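Local coordinates for protein endo-polygalacturonase (Pectobacterium carotovorum subsp. carotovorum, PDB 1BHE) that hydrolyses the alpha-1,4 linkages between the galacturonosyl units of polygalacturonic acid, contributing to the maceration and soft-rotting of plant tissue, at residues Y114-I119 against L164-L169; S7-P12 against T186-T191; L279-D284 against V294-V299; G261-T266 against A288-G293; V51-P56 against R74-A79. All blocks are in the same frame, centred on the assembly; numbering follows the deposited sequence.

Contact 1 (Y114-I119 against L164-L169)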
# COMPACT_ATOMS: atom_id res chain seq x y z
N TYR A 114 10.99 10.16 6.72
CA TYR A 114 12.10 10.36 5.79
C TYR A 114 13.25 9.39 6.04
O TYR A 114 13.52 9.07 7.21
CB TYR A 114 12.65 11.80 5.96
CG TYR A 114 11.62 12.88 5.66
CD1 TYR A 114 10.68 13.26 6.60
CD2 TYR A 114 11.56 13.47 4.41
CE1 TYR A 114 9.69 14.18 6.30
CE2 TYR A 114 10.59 14.41 4.10
CZ TYR A 114 9.65 14.75 5.05
OH TYR A 114 8.69 15.69 4.75
N GLY A 115 13.93 8.94 4.99
CA GLY A 115 15.10 8.07 5.11
C GLY A 115 16.39 8.85 4.84
O GLY A 115 16.51 10.00 5.25
N PRO A 116 17.39 8.17 4.29
CA PRO A 116 17.28 6.88 3.68
C PRO A 116 17.56 5.64 4.51
O PRO A 116 17.91 4.59 3.94
CB PRO A 116 18.29 6.96 2.52
CG PRO A 116 19.40 7.77 3.10
CD PRO A 116 18.73 8.78 4.00
N GLY A 117 17.28 5.70 5.79
CA GLY A 117 17.29 4.53 6.66
C GLY A 117 16.13 3.60 6.29
O GLY A 117 15.42 3.78 5.31
N THR A 118 15.98 2.56 7.10
CA THR A 118 15.00 1.51 6.93
C THR A 118 14.05 1.34 8.10
O THR A 118 14.42 1.50 9.26
CB THR A 118 15.79 0.18 6.78
OG1 THR A 118 16.64 0.28 5.62
CG2 THR A 118 14.88 -1.02 6.62
N ILE A 119 12.81 0.96 7.79
CA ILE A 119 11.81 0.58 8.77
C ILE A 119 11.57 -0.92 8.51
O ILE A 119 11.21 -1.30 7.39
CB ILE A 119 10.50 1.36 8.68
CG1 ILE A 119 10.77 2.84 8.92
CG2 ILE A 119 9.49 0.81 9.69
CD1 ILE A 119 9.59 3.76 8.70
N LEU A 164 6.09 10.77 2.55
CA LEU A 164 6.88 9.56 2.74
C LEU A 164 8.03 9.67 1.72
O LEU A 164 7.74 9.57 0.52
CB LEU A 164 6.07 8.32 2.41
CG LEU A 164 6.13 7.05 3.22
CD1 LEU A 164 5.88 5.82 2.35
CD2 LEU A 164 7.38 6.87 4.06
N TYR A 165 9.26 9.91 2.17
CA TYR A 165 10.32 10.17 1.20
C TYR A 165 11.65 9.49 1.42
O TYR A 165 12.16 9.49 2.54
CB TYR A 165 10.59 11.70 1.28
CG TYR A 165 11.71 12.19 0.39
CD1 TYR A 165 11.65 12.09 -0.99
CD2 TYR A 165 12.83 12.79 0.97
CE1 TYR A 165 12.69 12.56 -1.79
CE2 TYR A 165 13.86 13.27 0.18
CZ TYR A 165 13.78 13.15 -1.19
OH TYR A 165 14.82 13.63 -1.98
N ASN A 166 12.24 9.02 0.31
CA ASN A 166 13.62 8.51 0.35
C ASN A 166 13.82 7.54 1.49
O ASN A 166 14.70 7.76 2.31
CB ASN A 166 14.51 9.75 0.48
CG ASN A 166 16.00 9.52 0.34
OD1 ASN A 166 16.42 8.58 -0.34
ND2 ASN A 166 16.79 10.36 1.00
N VAL A 167 13.03 6.48 1.58
CA VAL A 167 13.12 5.54 2.70
C VAL A 167 12.80 4.12 2.29
O VAL A 167 12.08 3.89 1.31
CB VAL A 167 12.13 6.06 3.78
CG1 VAL A 167 10.70 6.04 3.25
CG2 VAL A 167 12.23 5.29 5.08
N SER A 168 13.32 3.13 3.02
CA SER A 168 13.05 1.73 2.72
C SER A 168 12.14 1.12 3.79
O SER A 168 12.33 1.34 4.98
CB SER A 168 14.31 0.87 2.60
OG SER A 168 15.15 1.32 1.55
N LEU A 169 11.14 0.38 3.35
CA LEU A 169 10.19 -0.31 4.22
C LEU A 169 10.26 -1.80 3.90
O LEU A 169 10.00 -2.17 2.76
CB LEU A 169 8.76 0.18 4.00
CG LEU A 169 8.53 1.69 3.94
CD1 LEU A 169 7.07 2.01 3.68
CD2 LEU A 169 9.01 2.37 5.22
O HOH W 1 15.33 11.86 3.28
O HOH W 2 16.51 3.68 1.76

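Contact 2 (S7-P12 against T186-T191)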
# COMPACT_ATOMS: atom_id res chain seq x y z
N SER A 7 6.14 18.47 -6.01
CA SER A 7 7.54 18.44 -6.43
C SER A 7 8.33 17.64 -5.39
O SER A 7 7.73 17.28 -4.37
CB SER A 7 8.10 19.84 -6.64
OG SER A 7 8.03 20.61 -5.46
N GLU A 8 9.56 17.26 -5.69
CA GLU A 8 10.30 16.39 -4.77
C GLU A 8 10.35 16.95 -3.36
O GLU A 8 10.69 18.11 -3.13
CB GLU A 8 11.73 16.16 -5.27
CG GLU A 8 12.49 15.06 -4.53
CD GLU A 8 13.71 14.53 -5.25
OE1 GLU A 8 14.02 14.97 -6.38
OE2 GLU A 8 14.40 13.66 -4.69
N PRO A 9 10.02 16.11 -2.38
CA PRO A 9 10.07 16.48 -0.98
C PRO A 9 11.46 16.93 -0.54
O PRO A 9 12.47 16.51 -1.10
CB PRO A 9 9.72 15.17 -0.26
CG PRO A 9 8.91 14.41 -1.25
CD PRO A 9 9.59 14.70 -2.57
N LYS A 10 11.51 17.76 0.48
CA LYS A 10 12.76 18.22 1.06
C LYS A 10 12.80 17.71 2.50
O LYS A 10 11.76 17.77 3.17
CB LYS A 10 12.87 19.75 1.05
CG LYS A 10 12.94 20.36 -0.34
CD LYS A 10 13.60 21.73 -0.28
CE LYS A 10 13.30 22.53 -1.54
NZ LYS A 10 13.90 21.89 -2.74
N THR A 11 13.91 17.14 2.95
CA THR A 11 13.89 16.62 4.32
C THR A 11 13.99 17.73 5.35
O THR A 11 14.83 18.63 5.24
CB THR A 11 15.05 15.66 4.55
OG1 THR A 11 15.12 14.77 3.41
CG2 THR A 11 14.95 14.83 5.82
N PRO A 12 13.15 17.65 6.38
CA PRO A 12 13.16 18.62 7.46
C PRO A 12 14.44 18.59 8.28
O PRO A 12 15.15 17.58 8.33
CB PRO A 12 11.99 18.20 8.36
CG PRO A 12 11.18 17.23 7.57
CD PRO A 12 12.12 16.61 6.57
N THR A 186 2.04 12.07 -0.43
CA THR A 186 3.08 11.94 -1.44
C THR A 186 4.12 10.91 -0.97
O THR A 186 4.72 11.09 0.08
CB THR A 186 3.80 13.28 -1.69
OG1 THR A 186 2.88 14.21 -2.28
CG2 THR A 186 4.99 13.14 -2.63
N ALA A 187 4.28 9.85 -1.76
CA ALA A 187 5.32 8.85 -1.52
C ALA A 187 6.31 9.02 -2.69
O ALA A 187 5.88 8.95 -3.85
CB ALA A 187 4.79 7.44 -1.44
N TRP A 188 7.55 9.35 -2.40
CA TRP A 188 8.54 9.64 -3.45
C TRP A 188 9.86 8.99 -3.08
O TRP A 188 10.30 9.10 -1.94
CB TRP A 188 8.67 11.15 -3.56
CG TRP A 188 9.46 11.70 -4.70
CD1 TRP A 188 10.75 11.41 -5.04
CD2 TRP A 188 9.01 12.69 -5.64
NE1 TRP A 188 11.13 12.15 -6.14
CE2 TRP A 188 10.07 12.94 -6.53
CE3 TRP A 188 7.81 13.38 -5.80
CZ2 TRP A 188 9.96 13.85 -7.58
CZ3 TRP A 188 7.70 14.29 -6.85
CH2 TRP A 188 8.78 14.52 -7.72
N LYS A 189 10.45 8.22 -3.99
CA LYS A 189 11.68 7.49 -3.67
C LYS A 189 11.46 6.56 -2.49
O LYS A 189 12.31 6.40 -1.63
CB LYS A 189 12.86 8.43 -3.46
CG LYS A 189 13.51 8.82 -4.80
CD LYS A 189 14.47 9.99 -4.65
CE LYS A 189 15.14 10.32 -5.99
NZ LYS A 189 15.91 11.60 -5.89
N THR A 190 10.30 5.90 -2.45
CA THR A 190 9.97 4.96 -1.39
C THR A 190 10.32 3.57 -1.90
O THR A 190 9.90 3.21 -3.01
CB THR A 190 8.49 5.01 -0.99
OG1 THR A 190 8.21 6.25 -0.32
CG2 THR A 190 8.12 3.88 -0.05
N THR A 191 11.11 2.82 -1.13
CA THR A 191 11.43 1.45 -1.51
C THR A 191 10.68 0.50 -0.59
O THR A 191 10.76 0.67 0.62
CB THR A 191 12.94 1.17 -1.45
OG1 THR A 191 13.56 1.99 -2.46
CG2 THR A 191 13.26 -0.29 -1.74
O HOH W 3 13.29 12.60 -8.10

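Contact 3 (L279-D284 against V294-V299)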
# COMPACT_ATOMS: atom_id res chain seq x y z
N LEU A 279 -1.99 -4.43 -14.50
CA LEU A 279 -2.95 -3.37 -14.24
C LEU A 279 -4.30 -4.00 -13.91
O LEU A 279 -4.89 -4.71 -14.73
CB LEU A 279 -3.06 -2.45 -15.46
CG LEU A 279 -1.74 -1.94 -16.05
CD1 LEU A 279 -1.99 -1.26 -17.39
CD2 LEU A 279 -1.06 -0.97 -15.09
N ARG A 280 -4.80 -3.75 -12.70
CA ARG A 280 -6.03 -4.41 -12.28
C ARG A 280 -7.11 -3.55 -11.66
O ARG A 280 -6.89 -2.66 -10.84
CB ARG A 280 -5.60 -5.50 -11.28
CG ARG A 280 -6.74 -6.37 -10.77
CD ARG A 280 -6.15 -7.66 -10.20
NE ARG A 280 -5.55 -7.41 -8.88
CZ ARG A 280 -5.44 -8.37 -7.97
NH1 ARG A 280 -5.88 -9.60 -8.26
NH2 ARG A 280 -4.90 -8.11 -6.79
N ILE A 281 -8.34 -3.85 -12.05
CA ILE A 281 -9.55 -3.27 -11.49
C ILE A 281 -10.40 -4.48 -11.07
O ILE A 281 -10.81 -5.27 -11.93
CB ILE A 281 -10.35 -2.33 -12.38
CG1 ILE A 281 -9.48 -1.22 -12.97
CG2 ILE A 281 -11.50 -1.73 -11.56
CD1 ILE A 281 -10.16 -0.26 -13.91
N LYS A 282 -10.60 -4.65 -9.77
CA LYS A 282 -11.33 -5.81 -9.28
C LYS A 282 -12.36 -5.48 -8.22
O LYS A 282 -12.21 -4.55 -7.44
CB LYS A 282 -10.31 -6.81 -8.70
CG LYS A 282 -9.51 -6.24 -7.53
CD LYS A 282 -8.64 -7.30 -6.89
CE LYS A 282 -8.51 -7.09 -5.39
NZ LYS A 282 -7.18 -6.51 -5.04
N SER A 283 -13.41 -6.31 -8.17
CA SER A 283 -14.46 -6.15 -7.18
C SER A 283 -15.32 -7.40 -7.10
O SER A 283 -15.04 -8.43 -7.71
CB SER A 283 -15.30 -4.91 -7.49
OG SER A 283 -15.85 -4.39 -6.29
N ASP A 284 -16.39 -7.32 -6.32
CA ASP A 284 -17.34 -8.41 -6.17
C ASP A 284 -18.70 -7.79 -5.88
O ASP A 284 -18.80 -6.56 -5.78
CB ASP A 284 -16.92 -9.39 -5.08
CG ASP A 284 -16.63 -8.71 -3.76
OD1 ASP A 284 -17.60 -8.25 -3.12
OD2 ASP A 284 -15.45 -8.63 -3.36
N VAL A 294 -10.00 6.46 -15.41
CA VAL A 294 -8.75 5.78 -15.11
C VAL A 294 -7.94 5.71 -16.40
O VAL A 294 -8.49 5.23 -17.41
CB VAL A 294 -8.95 4.36 -14.54
CG1 VAL A 294 -7.60 3.71 -14.22
CG2 VAL A 294 -9.81 4.37 -13.29
N ARG A 295 -6.72 6.21 -16.40
CA ARG A 295 -5.90 6.21 -17.60
C ARG A 295 -4.51 5.65 -17.33
O ARG A 295 -3.77 6.12 -16.46
CB ARG A 295 -5.78 7.62 -18.20
CG ARG A 295 -5.32 8.68 -17.23
CD ARG A 295 -5.83 10.06 -17.62
NE ARG A 295 -7.27 10.20 -17.45
CZ ARG A 295 -7.88 10.50 -16.31
NH1 ARG A 295 -7.19 10.71 -15.20
NH2 ARG A 295 -9.20 10.60 -16.28
N TYR A 296 -4.15 4.62 -18.09
CA TYR A 296 -2.85 3.98 -17.98
C TYR A 296 -2.01 4.23 -19.23
O TYR A 296 -2.49 3.97 -20.34
CB TYR A 296 -2.96 2.47 -17.78
CG TYR A 296 -3.88 1.94 -16.72
CD1 TYR A 296 -3.43 1.75 -15.41
CD2 TYR A 296 -5.19 1.61 -17.01
CE1 TYR A 296 -4.28 1.25 -14.44
CE2 TYR A 296 -6.05 1.11 -16.05
CZ TYR A 296 -5.58 0.94 -14.76
OH TYR A 296 -6.43 0.45 -13.80
N SER A 297 -0.78 4.69 -19.06
CA SER A 297 0.07 4.96 -20.21
C SER A 297 1.53 4.68 -19.93
O SER A 297 2.02 4.84 -18.82
CB SER A 297 -0.10 6.40 -20.71
OG SER A 297 0.33 7.32 -19.73
N ASN A 298 2.24 4.24 -20.97
CA ASN A 298 3.67 3.96 -20.88
C ASN A 298 3.98 2.93 -19.80
O ASN A 298 4.81 3.13 -18.91
CB ASN A 298 4.46 5.26 -20.66
CG ASN A 298 5.93 5.07 -20.91
OD1 ASN A 298 6.37 4.01 -21.39
ND2 ASN A 298 6.75 6.07 -20.60
N VAL A 299 3.31 1.78 -19.91
CA VAL A 299 3.51 0.67 -18.98
C VAL A 299 4.26 -0.45 -19.69
O VAL A 299 3.82 -0.91 -20.75
CB VAL A 299 2.17 0.13 -18.45
CG1 VAL A 299 2.39 -0.95 -17.39
CG2 VAL A 299 1.30 1.24 -17.88
O HOH W 4 -5.35 -0.34 -11.40

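Contact 4 (G261-T266 against A288-G293)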
# COMPACT_ATOMS: atom_id res chain seq x y z
N GLY A 261 -16.61 4.41 -5.40
CA GLY A 261 -16.29 5.77 -5.81
C GLY A 261 -14.80 6.04 -5.93
O GLY A 261 -14.22 6.70 -5.06
N VAL A 262 -14.19 5.59 -7.01
CA VAL A 262 -12.78 5.81 -7.32
C VAL A 262 -12.73 6.64 -8.60
O VAL A 262 -13.29 6.21 -9.62
CB VAL A 262 -12.02 4.50 -7.54
CG1 VAL A 262 -10.61 4.74 -8.07
CG2 VAL A 262 -11.98 3.70 -6.24
N TYR A 263 -12.18 7.85 -8.54
CA TYR A 263 -12.16 8.76 -9.67
C TYR A 263 -10.81 9.39 -9.99
O TYR A 263 -10.03 9.73 -9.10
CB TYR A 263 -13.09 9.97 -9.37
CG TYR A 263 -14.51 9.62 -9.02
CD1 TYR A 263 -14.87 9.33 -7.71
CD2 TYR A 263 -15.50 9.56 -10.00
CE1 TYR A 263 -16.17 8.99 -7.38
CE2 TYR A 263 -16.80 9.22 -9.68
CZ TYR A 263 -17.13 8.94 -8.37
OH TYR A 263 -18.42 8.59 -8.03
N ASN A 264 -10.58 9.65 -11.27
CA ASN A 264 -9.42 10.36 -11.77
C ASN A 264 -8.07 9.83 -11.32
O ASN A 264 -7.29 10.47 -10.62
CB ASN A 264 -9.58 11.84 -11.38
CG ASN A 264 -8.58 12.78 -12.02
OD1 ASN A 264 -8.08 12.54 -13.12
ND2 ASN A 264 -8.26 13.87 -11.33
N VAL A 265 -7.78 8.62 -11.78
CA VAL A 265 -6.54 7.91 -11.49
C VAL A 265 -5.65 7.90 -12.73
O VAL A 265 -6.07 7.42 -13.78
CB VAL A 265 -6.82 6.47 -11.04
CG1 VAL A 265 -5.52 5.74 -10.70
CG2 VAL A 265 -7.75 6.45 -9.83
N THR A 266 -4.45 8.45 -12.60
CA THR A 266 -3.50 8.56 -13.69
C THR A 266 -2.24 7.75 -13.41
O THR A 266 -1.49 8.04 -12.47
CB THR A 266 -3.11 10.03 -13.94
OG1 THR A 266 -4.27 10.81 -14.25
CG2 THR A 266 -2.11 10.17 -15.07
N ALA A 288 -18.75 -3.46 -4.94
CA ALA A 288 -18.64 -2.79 -6.23
C ALA A 288 -19.37 -1.46 -6.26
O ALA A 288 -20.48 -1.32 -5.74
CB ALA A 288 -19.20 -3.70 -7.32
N GLY A 289 -18.76 -0.46 -6.90
CA GLY A 289 -19.41 0.84 -7.06
C GLY A 289 -18.89 1.52 -8.32
O GLY A 289 -18.43 0.87 -9.26
N VAL A 290 -18.84 2.85 -8.28
CA VAL A 290 -18.35 3.64 -9.39
C VAL A 290 -16.83 3.73 -9.45
O VAL A 290 -16.16 4.10 -8.48
CB VAL A 290 -18.91 5.09 -9.35
CG1 VAL A 290 -18.33 5.95 -10.47
CG2 VAL A 290 -20.43 5.08 -9.43
N VAL A 291 -16.29 3.46 -10.62
CA VAL A 291 -14.89 3.63 -10.97
C VAL A 291 -14.93 4.47 -12.26
O VAL A 291 -15.43 3.98 -13.28
CB VAL A 291 -14.10 2.35 -11.19
CG1 VAL A 291 -12.72 2.65 -11.77
CG2 VAL A 291 -13.94 1.55 -9.89
N ASN A 292 -14.46 5.71 -12.21
CA ASN A 292 -14.53 6.55 -13.39
C ASN A 292 -13.29 7.39 -13.64
O ASN A 292 -12.81 8.06 -12.73
CB ASN A 292 -15.76 7.47 -13.25
CG ASN A 292 -15.83 8.45 -14.42
OD1 ASN A 292 -16.23 8.07 -15.52
ND2 ASN A 292 -15.43 9.69 -14.20
N GLY A 293 -12.83 7.38 -14.88
CA GLY A 293 -11.68 8.18 -15.29
C GLY A 293 -10.35 7.60 -14.83
O GLY A 293 -9.69 8.12 -13.93

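Contact 5 (V51-P56 against R74-A79)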
# COMPACT_ATOMS: atom_id res chain seq x y z
N VAL A 51 20.42 0.05 15.30
CA VAL A 51 19.04 -0.44 15.31
C VAL A 51 18.25 0.10 16.49
O VAL A 51 18.64 -0.07 17.65
CB VAL A 51 18.99 -1.99 15.36
CG1 VAL A 51 17.55 -2.50 15.38
CG2 VAL A 51 19.73 -2.63 14.19
N PHE A 52 17.14 0.77 16.21
CA PHE A 52 16.21 1.24 17.23
C PHE A 52 15.08 0.19 17.31
O PHE A 52 14.35 0.02 16.34
CB PHE A 52 15.62 2.60 16.91
CG PHE A 52 16.57 3.76 17.05
CD1 PHE A 52 17.35 4.17 15.99
CD2 PHE A 52 16.66 4.45 18.25
CE1 PHE A 52 18.22 5.24 16.12
CE2 PHE A 52 17.53 5.52 18.39
CZ PHE A 52 18.31 5.92 17.32
N LEU A 53 15.01 -0.52 18.42
CA LEU A 53 13.99 -1.55 18.61
C LEU A 53 12.81 -0.93 19.35
O LEU A 53 12.99 -0.41 20.46
CB LEU A 53 14.59 -2.73 19.38
CG LEU A 53 13.94 -4.10 19.24
CD1 LEU A 53 13.80 -4.53 17.79
CD2 LEU A 53 14.74 -5.14 20.02
N SER A 54 11.63 -0.93 18.74
CA SER A 54 10.49 -0.24 19.34
C SER A 54 9.14 -0.90 19.08
O SER A 54 8.96 -1.67 18.14
CB SER A 54 10.46 1.17 18.72
OG SER A 54 9.30 1.91 19.07
N GLY A 55 8.18 -0.54 19.92
CA GLY A 55 6.79 -0.95 19.74
C GLY A 55 6.07 0.25 19.10
O GLY A 55 6.71 1.17 18.58
N PRO A 56 4.75 0.25 19.14
CA PRO A 56 3.95 1.30 18.53
C PRO A 56 4.37 2.71 18.88
O PRO A 56 4.60 3.04 20.05
CB PRO A 56 2.54 1.03 19.07
CG PRO A 56 2.51 -0.45 19.27
CD PRO A 56 3.90 -0.82 19.71
N ARG A 74 13.30 -0.86 13.88
CA ARG A 74 12.73 -2.20 13.82
C ARG A 74 11.64 -2.49 14.83
O ARG A 74 11.78 -2.24 16.03
CB ARG A 74 13.90 -3.18 14.04
CG ARG A 74 13.58 -4.66 13.88
CD ARG A 74 14.83 -5.51 14.08
NE ARG A 74 15.74 -5.35 12.95
CZ ARG A 74 17.06 -5.54 12.98
NH1 ARG A 74 17.69 -5.90 14.09
NH2 ARG A 74 17.76 -5.34 11.87
N ALA A 75 10.53 -3.04 14.32
CA ALA A 75 9.39 -3.38 15.16
C ALA A 75 9.69 -4.61 16.01
O ALA A 75 10.13 -5.64 15.48
CB ALA A 75 8.15 -3.61 14.29
N VAL A 76 9.47 -4.51 17.32
CA VAL A 76 9.75 -5.65 18.19
C VAL A 76 8.91 -6.85 17.77
O VAL A 76 7.76 -6.72 17.36
CB VAL A 76 9.55 -5.34 19.68
CG1 VAL A 76 10.54 -4.26 20.11
CG2 VAL A 76 8.13 -4.88 19.99
N ASN A 77 9.50 -8.03 17.86
CA ASN A 77 8.84 -9.28 17.51
C ASN A 77 8.09 -9.82 18.72
O ASN A 77 8.40 -10.87 19.29
CB ASN A 77 9.84 -10.31 16.97
CG ASN A 77 10.95 -10.68 17.92
OD1 ASN A 77 11.45 -9.85 18.68
ND2 ASN A 77 11.37 -11.94 17.91
N ASN A 78 7.06 -9.10 19.13
CA ASN A 78 6.25 -9.41 20.30
C ASN A 78 4.80 -9.01 20.04
O ASN A 78 4.52 -7.84 19.78
CB ASN A 78 6.80 -8.65 21.52
CG ASN A 78 6.13 -9.15 22.79
OD1 ASN A 78 5.01 -8.74 23.10
ND2 ASN A 78 6.77 -10.09 23.48
N ALA A 79 3.88 -9.96 20.12
CA ALA A 79 2.48 -9.69 19.83
C ALA A 79 1.80 -8.83 20.87
O ALA A 79 1.06 -7.90 20.53
CB ALA A 79 1.74 -11.00 19.62

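Contact 1 (Y114-I119 against L164-L169)
Y114 pairs with Y165, and T118 and I119 pair with S168 and L169, in two short parallel ladders whose registers differ by one residue, because 164-169 turns a corner at N166 while 114-119 passes through a loop that includes the cis peptide before P116. The first ladder contributes G115 N to Y165 O (3.1 Å). In the second, G117 O receives S168 N almost straight (172° at the hydrogen), and I119 N reaches S168 O at 2.9 Å.

Y114 and Y165 lie on one face of the first ladder, their side chains set at a slant. CD2 of the Y114 ring meets both CB and CD2 of Y165, 3.7 Å from CB, and approaches the Y165 ring at its edge. With CG anti to the backbone N (chi1 178°), Y165 has the CB of N166 over the centre of one ring face, while its hydroxyl is hydrogen-bonded to E8. On the buried face of the second ladder I119 and L169 run alongside each other, pointing the same way, and I119 CD1 touches L169 CD2 at 3.8 Å. Between the ladders V167 turns CG2 to within 3.5 Å of G117 O.

Two waters join the polar margin: one donates to G115 O and accepts from N166 ND2, while the other donates to P116 O and shares a hydrogen bond with S168 OG. Aligned like residues in successive parallel turns, with aliphatic side chains lined up inside, are characteristic of the right-handed parallel beta-helix of family 28 glycosyl hydrolases.

Contact 2 (S7-P12 against T186-T191)
The indole of W188 offers one face to the backbone and side chains of E8 and P9. E8 CA stands almost exactly over the six-membered ring, 3.7 Å from its centroid and only 6° off the normal, in a CH-pi contact. P9 CD makes a second one over the five-membered ring, 4.0 Å from that centroid and further from the normal. The side chain of E8 continues across the same face, at about a right angle to W188, with CG above NE1 at 3.6 Å; its carboxylate, 16° from the ring plane, passes beyond that edge.

Because E8 is extended beyond CG, its carboxylate arrives beside K189, itself stretched out along its length. K189 NZ forms a salt bridge with E8 OE2 at 2.8 Å, coming on the syn side but 24° out of the carboxylate plane. The hydroxyl of Y165 also holds OE2. At the indole edge, a water in the ring plane accepts from W188 NE1 and donates weakly to E8 OE1.

V6, just before this segment, also touches W188. The N-terminal loop is thus held to the strand corner by an aromatic face and, beside it, by a carboxylate whose negative charge is probably stabilised by both the ammonium and the phenol.

Contact 3 (L279-D284 against V294-V299)
L279 and Y296 slide past one another in opposite directions, and here the contact is tightest. L279 CD2 lies 3.6 Å from Y296 CD1, while L279 CD1 sits off-centre above the ring, 4.2 Å from its centroid. L279 CB also lies over this ring face, displaced toward the rim. Both side chains have CG anti to their own carbonyl carbon (chi1 of Y296 -50°), which sends the ring along the flank of the leucine rather than end-on into it. V299 extends the apolar patch: its CG1 stands 4.1 Å from L279 CD2.

Toward the phenol end the packing is looser and turns polar. I281 meets only the oxygen of Y296, its CG1 being 3.6 Å from OH. Y296 OH donates to a water lying in the plane of the ring, which in turn donates to R280 O at 2.8 Å. The polar link between the segments is thus one ordered water, between the backbone carbonyl of R280 and the phenol of Y296, in an otherwise buried contact whose nearest paired CA atoms, of L279 and Y296, are 8.2 Å apart.

R280 leaves its strand pointing away from 294-299; its NH2 forms a salt bridge with D224, and the side chain comes near H251, inferred to be an active-site residue. The segments face each other across the interior of the beta-helix: L279 pairs through its backbone with P307 and V309, Y296 stacks on F330 of strand 324-335, and I255 of strand 253-256 touches Y296 and V294.

Contact 4 (G261-T266 against A288-G293)
V290 O is gripped by two backbone N-H groups of the facing segment: V262 N at 2.9 Å, a little tilted from the carbonyl plane, and G261 N, whose bond is weak because its angle at the hydrogen is only 123°. From there the parallel ladder continues with N292 N to V262 O at 2.9 Å, then N264 N to N292 O, and closes with V265 N to G293 O.

Y263 dominates the outward face. With CG beside the backbone N (chi1 -55°), the ring slants across to the neighbouring strand, where CE2 comes within 3.7 Å of V290 CG1 and OH touches the same methyl at 3.6 Å. Nearer its root, the ring brings CD2 to 3.9 Å from N292 CB; the amide of N292 is turned 61° from the ring plane and its OD1 bonds S326. R238 adds a cation-pi contact to the ring. On the opposite face V262 and V291 meet loosely, CB to CG2 at 4.2 Å, with I228 and W325 nearby.

Four well-angled backbone bonds thus carry the pairing, while the side chains add apolar contacts: a valine pair on one face, and on the other a tyrosine ring against V290 and N292 CB. The polar ends of N264 and N292 find partners in other turns, N239 and S326, and so join this rung to its neighbours.

Contact 5 (V51-P56 against R74-A79)
R74 crosses V51 and L53 at a slant, and its side chain can be traced outward along both. Its CB lies 3.9 Å from V51 CG1. With CG anti to the backbone N (chi1 -174°), the chain first runs out straight beside L53, whose CD1 meets CG at 3.9 Å and stays near CD. It then bends at chi3 (-72°), bringing the guanidinium back over V51: CG1 sits above one face, off toward the rim, 3.6 Å from NH1, while CG2 keeps close to NH1 and NH2. NE is turned to another partner, the carboxylate of D120, in a salt bridge. The guanidinium is thus covered by a valine on one face and paired with a charge through NE.

Beyond the arginine, L53 CG presses on V76 CG1 at 3.5 Å, and V76 CG2 reaches toward G55 CA. The backbones are tied by R74 N to F52 O (2.8 Å), S54 N to R74 O, and V76 N to S54 O. The last donor stands well above the carbonyl plane, 38° out of it, where 74-79 leaves the ladder just before the inverse gamma turn centred on N77. On the other face S54 turns its hydroxyl along its own chain, OG donating to G55 O at 2.7 Å. F52 packs against I29 of helix 26-33.

L53 paired with R74 and S54 with A75 in parallel register, followed by a departing loop, is the pattern of adjacent turns near one end of a parallel beta-helix.

Contacts 1, 4 and 5 are partly buried, backbone-bonded rungs between parallel strands, whereas contacts 2 and 3 work through side chains. Contact 3 is buried and mainly apolar, with its polar chemistry reduced to one water; contact 2 lies at the surface and relies on charge and an aromatic face. Contacts 1 and 2 touch, with a probable hydrogen bond from L169 N to T191 O. Contacts 3 and 4 share strand 290-302, one through side chains packed inside, the other through backbone pairing, and R295 probably hydrogen-bonds to N264. Contact 5 belongs to the run of turns of contact 1, about 17 Å between centres; contacts 3 and 4 lie across the chain's centre from both.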